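Side-chain contact in enterobactin synthetase component F-related protein (Vibrio cholerae serotype O1, PDB 4OXI), which binds glycyl-adenosine-5'-phosphate and probably activates glycine with ATP as an adenylation domain of a pathway that modifies lipopolysaccharide: residues Arg467-Lys472 with Val478-Ile483. Sequence-based numbering, arbitrary orientation.
Sequences RDHQVK and VELEEI. With GAP (glycyl-adenosine-5'-phosphate), chain B.
The antiparallel β-hairpin of strands 470-473 and 476-479, separated by the loop 467-469 from strand 460-466, brings Val471 and Val478 together as a hydrogen-bonded pair. Val471 N gives its hydrogen to Val478 O at 3.0 Å, and Val478 N returns one to Val471 O at 2.9 Å. Past the last bridge, Leu480 N bonds His469 O at 3.0 Å, nearly straight at the hydrogen (171°). It ties the first residue of helix 480-491, which Glu479 precedes at the N-cap position, to the loop entering strand 470-473. At this junction Glu481 OE1 approaches His469 CD2 at 3.5 Å, at the ring edge and close to its plane.

On the face that carries the valines the packing is apolar. Val471 CG2, lying between its own backbone N and carbonyl carbon (CG1 takes chi1 -64°), touches Leu480 CD2 at 3.8 Å and also Val478 CG1. β-Branched valines suit extended strands, and the longer leucine bridges from the helix to Ile498 and Pro500 of strand 496-500.

The other face is polar. The Glu479 chain bends at chi2 (-76°), which folds its carboxylate back over Gln470, OE1 lying 3.7 Å from Gln470 CB; this is van der Waals contact, not a hydrogen bond. Asp468 OD1 accepts from Gln470 N in an Asx turn, fixing the entry to the strand.

Lys472 points away from the partner strand. Its long chain carries NZ to the ligand's ester oxygen O5' at 2.9 Å and ribose oxygen O4' at 3.0 Å, while NZ also bonds Gly337 O. This is the A8 hairpin of adenylation domains, which follows the hinge and opens the C-terminal subdomain; its lysine on the adenylate is consistent with the thiolation-type orientation.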
ATOM      1  N   ARG A 467      16.995   6.916 -10.083  1.00 38.15           N
ATOM      2  CA  ARG A 467      18.038   7.930 -10.006  1.00 44.93           C
ATOM      3  C   ARG A 467      18.347   8.331  -8.559  1.00 45.61           C
ATOM      4  O   ARG A 467      19.252   9.130  -8.319  1.00 57.42           O
ATOM      5  CB  ARG A 467      17.628   9.166 -10.798  1.00 45.88           C
ATOM      6  CG  ARG A 467      16.223   9.648 -10.482  1.00 47.81           C
ATOM      7  CD  ARG A 467      16.149  11.173 -10.535  1.00 48.91           C
ATOM      8  NE  ARG A 467      14.773  11.661 -10.606  1.00 52.11           N
ATOM      9  CZ  ARG A 467      13.969  11.784  -9.553  1.00 45.66           C
ATOM     10  NH1 ARG A 467      14.396  11.447  -8.337  1.00 47.69           N
ATOM     11  NH2 ARG A 467      12.736  12.240  -9.716  1.00 38.72           N
ATOM     12  N   ASP A 468      17.596   7.788  -7.600  1.00 39.62           N
ATOM     13  CA  ASP A 468      17.797   8.140  -6.192  1.00 38.20           C
ATOM     14  C   ASP A 468      18.094   6.930  -5.309  1.00 36.79           C
ATOM     15  O   ASP A 468      18.459   5.851  -5.800  1.00 37.12           O
ATOM     16  CB  ASP A 468      16.610   8.954  -5.637  1.00 32.32           C
ATOM     17  CG  ASP A 468      15.293   8.173  -5.609  1.00 34.63           C
ATOM     18  OD1 ASP A 468      15.314   6.925  -5.667  1.00 32.39           O
ATOM     19  OD2 ASP A 468      14.218   8.815  -5.507  1.00 33.24           O
ATOM     20  N   HIS A 469      17.918   7.097  -4.006  1.00 37.13           N
ATOM     21  CA  HIS A 469      18.198   6.002  -3.087  1.00 36.26           C
ATOM     22  C   HIS A 469      16.948   5.472  -2.375  1.00 36.18           C
ATOM     23  O   HIS A 469      17.010   4.987  -1.236  1.00 36.21           O
ATOM     24  CB  HIS A 469      19.294   6.398  -2.095  1.00 40.83           C
ATOM     25  CG  HIS A 469      20.665   6.453  -2.700  1.00 44.96           C
ATOM     26  ND1 HIS A 469      21.256   5.366  -3.308  1.00 50.30           N
ATOM     27  CD2 HIS A 469      21.566   7.462  -2.778  1.00 52.12           C
ATOM     28  CE1 HIS A 469      22.460   5.705  -3.741  1.00 44.71           C
ATOM     29  NE2 HIS A 469      22.670   6.970  -3.433  1.00 48.03           N
ATOM     30  N   GLN A 470      15.811   5.557  -3.052  1.00 34.80           N
ATOM     31  CA  GLN A 470      14.604   4.901  -2.570  1.00 32.76           C
ATOM     32  C   GLN A 470      14.722   3.434  -2.956  1.00 34.92           C
ATOM     33  O   GLN A 470      15.051   3.111  -4.106  1.00 35.96           O
ATOM     34  CB  GLN A 470      13.355   5.516  -3.216  1.00 29.25           C
ATOM     35  CG  GLN A 470      12.039   4.917  -2.717  1.00 32.56           C
ATOM     36  CD  GLN A 470      10.837   5.340  -3.560  1.00 34.74           C
ATOM     37  OE1 GLN A 470      10.521   6.530  -3.673  1.00 34.22           O
ATOM     38  NE2 GLN A 470      10.164   4.362  -4.157  1.00 31.39           N
ATOM     39  N   VAL A 471      14.486   2.545  -1.997  1.00 31.96           N
ATOM     40  CA  VAL A 471      14.601   1.117  -2.245  1.00 28.84           C
ATOM     41  C   VAL A 471      13.473   0.419  -1.518  1.00 29.37           C
ATOM     42  O   VAL A 471      12.795   1.029  -0.692  1.00 29.67           O
ATOM     43  CB  VAL A 471      15.946   0.557  -1.715  1.00 31.25           C
ATOM     44  CG1 VAL A 471      17.127   1.175  -2.452  1.00 31.92           C
ATOM     45  CG2 VAL A 471      16.076   0.808  -0.223  1.00 26.83           C
ATOM     46  N   LYS A 472      13.272  -0.859  -1.817  1.00 30.16           N
ATOM     47  CA  LYS A 472      12.403  -1.682  -0.998  1.00 27.63           C
ATOM     48  C   LYS A 472      13.279  -2.557  -0.091  1.00 27.50           C
ATOM     49  O   LYS A 472      14.242  -3.181  -0.547  1.00 30.15           O
ATOM     50  CB  LYS A 472      11.488  -2.543  -1.888  1.00 33.30           C
ATOM     51  CG  LYS A 472      10.177  -1.857  -2.316  1.00 29.62           C
ATOM     52  CD  LYS A 472      10.420  -0.726  -3.316  1.00 35.59           C
ATOM     53  CE  LYS A 472       9.218   0.240  -3.412  1.00 28.46           C
ATOM     54  NZ  LYS A 472       7.973  -0.481  -3.726  1.00 26.83           N
ATOM     55  N   VAL A 478      11.378   2.611   1.323  1.00 27.23           N
ATOM     56  CA  VAL A 478      12.086   3.478   2.262  1.00 26.02           C
ATOM     57  C   VAL A 478      13.156   4.297   1.549  1.00 28.46           C
ATOM     58  O   VAL A 478      13.711   3.855   0.545  1.00 28.70           O
ATOM     59  CB  VAL A 478      12.712   2.660   3.420  1.00 29.59           C
ATOM     60  CG1 VAL A 478      13.809   1.767   2.899  1.00 24.37           C
ATOM     61  CG2 VAL A 478      13.225   3.590   4.537  1.00 28.75           C
ATOM     62  N   GLU A 479      13.428   5.500   2.049  1.00 28.73           N
ATOM     63  CA  GLU A 479      14.570   6.287   1.577  1.00 30.66           C
ATOM     64  C   GLU A 479      15.813   5.917   2.395  1.00 29.37           C
ATOM     65  O   GLU A 479      15.816   6.049   3.620  1.00 27.41           O
ATOM     66  CB  GLU A 479      14.287   7.788   1.751  1.00 33.85           C
ATOM     67  CG  GLU A 479      12.990   8.296   1.099  1.00 32.64           C
ATOM     68  CD  GLU A 479      13.106   8.445  -0.410  1.00 37.40           C
ATOM     69  OE1 GLU A 479      14.231   8.300  -0.940  1.00 40.11           O
ATOM     70  OE2 GLU A 479      12.071   8.711  -1.068  1.00 46.03           O
ATOM     71  N   LEU A 480      16.867   5.460   1.732  1.00 29.35           N
ATOM     72  CA  LEU A 480      18.111   5.145   2.431  1.00 31.60           C
ATOM     73  C   LEU A 480      18.602   6.364   3.208  1.00 31.08           C
ATOM     74  O   LEU A 480      19.213   6.218   4.261  1.00 30.21           O
ATOM     75  CB  LEU A 480      19.184   4.652   1.458  1.00 28.63           C
ATOM     76  CG  LEU A 480      18.949   3.227   0.948  1.00 29.24           C
ATOM     77  CD1 LEU A 480      20.085   2.770   0.056  1.00 28.75           C
ATOM     78  CD2 LEU A 480      18.741   2.260   2.086  1.00 22.29           C
ATOM     79  N   GLU A 481      18.295   7.560   2.708  1.00 30.87           N
ATOM     80  CA  GLU A 481      18.648   8.799   3.408  1.00 36.19           C
ATOM     81  C   GLU A 481      17.891   9.002   4.717  1.00 33.60           C
ATOM     82  O   GLU A 481      18.414   9.638   5.630  1.00 31.34           O
ATOM     83  CB  GLU A 481      18.483  10.030   2.512  1.00 30.22           C
ATOM     84  CG  GLU A 481      19.521  10.129   1.411  1.00 40.20           C
ATOM     85  CD  GLU A 481      19.018   9.578   0.090  1.00 51.70           C
ATOM     86  OE1 GLU A 481      19.683   9.818  -0.946  1.00 55.40           O
ATOM     87  OE2 GLU A 481      17.953   8.903   0.086  1.00 52.85           O
ATOM     88  N   GLU A 482      16.664   8.489   4.822  1.00 31.75           N
ATOM     89  CA  GLU A 482      15.968   8.582   6.106  1.00 34.61           C
ATOM     90  C   GLU A 482      16.723   7.764   7.161  1.00 30.91           C
ATOM     91  O   GLU A 482      16.893   8.204   8.293  1.00 30.57           O
ATOM     92  CB  GLU A 482      14.500   8.133   6.031  1.00 31.63           C
ATOM     93  CG  GLU A 482      13.831   8.125   7.423  1.00 36.76           C
ATOM     94  CD  GLU A 482      12.419   7.512   7.469  1.00 43.28           C
ATOM     95  OE1 GLU A 482      11.989   6.858   6.487  1.00 42.66           O
ATOM     96  OE2 GLU A 482      11.741   7.677   8.513  1.00 43.58           O
ATOM     97  N   ILE A 483      17.183   6.581   6.777  1.00 28.76           N
ATOM     98  CA  ILE A 483      17.902   5.718   7.699  1.00 31.35           C
ATOM     99  C   ILE A 483      19.245   6.358   8.076  1.00 29.49           C
ATOM    100  O   ILE A 483      19.597   6.441   9.249  1.00 31.88           O
ATOM    101  CB  ILE A 483      18.128   4.320   7.096  1.00 28.38           C
ATOM    102  CG1 ILE A 483      16.781   3.693   6.714  1.00 28.55           C
ATOM    103  CG2 ILE A 483      18.882   3.435   8.083  1.00 25.43           C
ATOM    104  CD1 ILE A 483      16.887   2.319   6.050  1.00 27.04           C
TER
HETATM  105  N   GAP B 601       1.743   1.049  -5.226  1.00 26.37           N
HETATM  106  CA  GAP B 601       2.614  -0.156  -5.348  1.00 32.47           C
HETATM  107  C   GAP B 601       3.952   0.194  -4.727  1.00 40.11           C
HETATM  108  O   GAP B 601       4.869  -0.603  -4.644  1.00 44.62           O
HETATM  109  PA  GAP B 601       5.376   2.186  -3.478  1.00 30.14           P
HETATM  110  O1A GAP B 601       5.099   3.668  -3.531  1.00 28.01           O
HETATM  111  O2A GAP B 601       5.604   1.488  -2.147  1.00 34.80           O
HETATM  112  O3A GAP B 601       4.114   1.549  -4.232  1.00 30.94           O
HETATM  113  C5' GAP B 601       6.700   2.614  -5.700  1.00 27.31           C
HETATM  114  O5' GAP B 601       6.632   1.929  -4.449  1.00 32.16           O
HETATM  115  C4' GAP B 601       8.001   2.250  -6.387  1.00 26.73           C
HETATM  116  O4' GAP B 601       8.143   0.828  -6.410  1.00 30.58           O
HETATM  117  C3' GAP B 601       8.032   2.634  -7.850  1.00 27.56           C
HETATM  118  O3' GAP B 601       8.412   4.000  -8.017  1.00 26.99           O
HETATM  119  C2' GAP B 601       9.047   1.654  -8.412  1.00 28.06           C
HETATM  120  O2' GAP B 601      10.364   2.055  -8.067  1.00 23.13           O
HETATM  121  C1' GAP B 601       8.840   0.412  -7.584  1.00 26.93           C
HETATM  122  N9  GAP B 601       7.984  -0.537  -8.331  1.00 26.75           N
HETATM  123  C8  GAP B 601       6.654  -0.680  -8.179  1.00 24.07           C
HETATM  124  N7  GAP B 601       6.169  -1.646  -8.999  1.00 23.89           N
HETATM  125  C5  GAP B 601       7.214  -2.128  -9.707  1.00 24.59           C
HETATM  126  C6  GAP B 601       7.397  -3.149 -10.759  1.00 23.82           C
HETATM  127  N6  GAP B 601       6.343  -3.883 -11.209  1.00 23.60           N
HETATM  128  N1  GAP B 601       8.651  -3.334 -11.234  1.00 28.61           N
HETATM  129  C2  GAP B 601       9.708  -2.619 -10.784  1.00 28.26           C
HETATM  130  N3  GAP B 601       9.605  -1.675  -9.828  1.00 26.95           N
HETATM  131  C4  GAP B 601       8.407  -1.395  -9.260  1.00 23.82           C